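PDB 2RAU: putative esterase from Sulfolobus solfataricus P2, which probably acts as a lipase or esterase of the alpha/beta-hydrolase superfamily and binds calcium. Local coordinates for residues A[42-47]-A[93-98]. Sequence-based numbering, arbitrary orientation.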
loop_
_atom_site.group_PDB
_atom_site.type_symbol
_atom_site.label_atom_id
_atom_site.label_comp_id
_atom_site.label_asym_id
_atom_site.label_seq_id
_atom_site.Cartn_x
_atom_site.Cartn_y
_atom_site.Cartn_z
ATOM N N LYS A 42 3.680 -12.646 6.430
ATOM C CA LYS A 42 2.695 -12.930 7.459
ATOM C C LYS A 42 3.230 -12.351 8.776
ATOM O O LYS A 42 4.426 -12.487 9.096
ATOM C CB LYS A 42 2.491 -14.442 7.630
ATOM C CG LYS A 42 1.414 -14.834 8.649
ATOM C CD LYS A 42 1.395 -16.311 8.873
ATOM C CE LYS A 42 0.322 -16.739 9.847
ATOM N NZ LYS A 42 0.312 -18.204 9.921
ATOM N N VAL A 43 2.348 -11.694 9.519
ATOM C CA VAL A 43 2.676 -11.224 10.861
ATOM C C VAL A 43 1.644 -11.758 11.851
ATOM O O VAL A 43 0.453 -11.694 11.613
ATOM C CB VAL A 43 2.742 -9.672 10.930
ATOM C CG1 VAL A 43 3.077 -9.133 12.372
ATOM C CG2 VAL A 43 3.747 -9.126 9.853
ATOM N N ASN A 44 2.136 -12.262 12.976
ATOM C CA ASN A 44 1.286 -12.730 14.060
ATOM C C ASN A 44 2.024 -12.622 15.373
ATOM O O ASN A 44 3.238 -12.487 15.415
ATOM C CB ASN A 44 0.739 -14.162 13.832
ATOM C CG ASN A 44 1.828 -15.215 13.575
ATOM O OD1 ASN A 44 2.115 -15.533 12.441
ATOM N ND2 ASN A 44 2.406 -15.737 14.610
ATOM N N LEU A 45 1.265 -12.721 16.442
ATOM C CA LEU A 45 1.788 -12.797 17.782
ATOM C C LEU A 45 2.536 -14.095 17.976
ATOM O O LEU A 45 2.184 -15.112 17.375
ATOM C CB LEU A 45 0.622 -12.815 18.769
ATOM C CG LEU A 45 0.019 -11.550 19.297
ATOM C CD1 LEU A 45 -1.180 -11.934 20.154
ATOM C CD2 LEU A 45 1.027 -10.745 20.135
ATOM N N ILE A 46 3.575 -14.062 18.808
ATOM C CA ILE A 46 4.303 -15.250 19.201
ATOM C C ILE A 46 3.243 -16.214 19.733
ATOM O O ILE A 46 2.334 -15.834 20.478
ATOM C CB ILE A 46 5.359 -14.983 20.309
ATOM C CG1 ILE A 46 6.576 -14.248 19.778
ATOM C CG2 ILE A 46 5.891 -16.284 20.877
ATOM C CD1 ILE A 46 7.526 -13.868 20.901
ATOM N N GLY A 47 3.305 -17.453 19.322
ATOM C CA GLY A 47 2.274 -18.375 19.812
ATOM C C GLY A 47 1.016 -18.399 18.958
ATOM O O GLY A 47 0.102 -19.168 19.251
ATOM N N GLY A 93 -4.453 -10.013 17.713
ATOM C CA GLY A 93 -4.758 -11.426 17.555
ATOM C C GLY A 93 -4.979 -11.973 16.166
ATOM O O GLY A 93 -5.219 -13.165 16.016
ATOM N N PHE A 94 -4.885 -11.123 15.150
ATOM C CA PHE A 94 -5.102 -11.532 13.775
ATOM C C PHE A 94 -3.833 -12.029 13.094
ATOM O O PHE A 94 -2.719 -11.579 13.399
ATOM C CB PHE A 94 -5.708 -10.405 12.944
ATOM C CG PHE A 94 -7.157 -10.151 13.222
ATOM C CD1 PHE A 94 -7.542 -9.305 14.257
ATOM C CD2 PHE A 94 -8.140 -10.759 12.457
ATOM C CE1 PHE A 94 -8.871 -9.102 14.524
ATOM C CE2 PHE A 94 -9.468 -10.554 12.708
ATOM C CZ PHE A 94 -9.850 -9.727 13.729
ATOM N N ASN A 95 -4.027 -12.980 12.181
ATOM C CA ASN A 95 -3.007 -13.342 11.219
ATOM C C ASN A 95 -3.140 -12.258 10.139
ATOM O O ASN A 95 -4.181 -12.143 9.497
ATOM C CB ASN A 95 -3.225 -14.707 10.571
ATOM C CG ASN A 95 -2.995 -15.882 11.506
ATOM O OD1 ASN A 95 -2.002 -15.919 12.257
ATOM N ND2 ASN A 95 -3.922 -16.835 11.477
ATOM N N VAL A 96 -2.084 -11.492 9.924
ATOM C CA VAL A 96 -2.104 -10.417 8.928
ATOM C C VAL A 96 -1.053 -10.705 7.871
ATOM O O VAL A 96 0.052 -11.044 8.190
ATOM C CB VAL A 96 -1.865 -9.017 9.559
ATOM C CG1 VAL A 96 -2.114 -7.879 8.506
ATOM C CG2 VAL A 96 -2.773 -8.873 10.864
ATOM N N TYR A 97 -1.432 -10.550 6.612
ATOM C CA TYR A 97 -0.588 -10.861 5.505
ATOM C C TYR A 97 -0.525 -9.660 4.608
ATOM O O TYR A 97 -1.444 -8.837 4.567
ATOM C CB TYR A 97 -1.171 -12.030 4.682
ATOM C CG TYR A 97 -1.396 -13.338 5.423
ATOM C CD1 TYR A 97 -2.560 -13.559 6.163
ATOM C CD2 TYR A 97 -0.487 -14.366 5.336
ATOM C CE1 TYR A 97 -2.806 -14.778 6.793
ATOM C CE2 TYR A 97 -0.729 -15.608 5.971
ATOM C CZ TYR A 97 -1.888 -15.795 6.699
ATOM O OH TYR A 97 -2.094 -17.036 7.261
ATOM N N THR A 98 0.568 -9.542 3.855
ATOM C CA THR A 98 0.705 -8.454 2.913
ATOM C C THR A 98 1.719 -8.853 1.827
ATOM O O THR A 98 2.687 -9.536 2.088
ATOM C CB THR A 98 1.031 -7.101 3.615
ATOM O OG1 THR A 98 1.096 -6.044 2.637
ATOM C CG2 THR A 98 2.343 -7.184 4.464
HETATM O O HOH W 1 -1.577 -12.230 15.799
#
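The carbonyl O of V96 takes the amide N-H of V43 at 2.7 Å (V43 N to V96 O) and lies 3.3 Å from K42 CA in a CA-H...O contact. V96 N returns a bond of 3.1 Å to V43 O, making V43 and V96 an antiparallel hydrogen-bonded pair. Past it the strands part, and a water takes over, accepting from L45 N and donating to F94 O. The side chains of V43 and V96 turn to the face covered by helix 85-91, where both meet V86.

On the other face, with CG anti to the backbone N (chi1 -177°) and the chain straight beyond, K42 runs beside the Y97 ring out to its OH. Its methylenes pack obliquely against CD2 and CE2 of Y97, K42 CG coming to 3.5 Å from CE2. Both polar ends reach D140 OD2 of helix 123-141: K42 NZ as a salt bridge, Y97 OH as a hydrogen bond. N95 completes the row, its OD1 3.4 Å from K42 CE and 3.6 Å from N44 CB, while its ND2 is hydrogen-bonded to D51 O. The N44 amide stands 88° to that of N95, and N44 ND2 donates to L45 O at 2.8 Å, from above the plane of that carbonyl. Strand 94-100 thus pairs antiparallel with 37-45 and parallel with 52-56, the switch from antiparallel N-terminal strands to parallel core characteristic of the alpha/beta-hydrolase sheet.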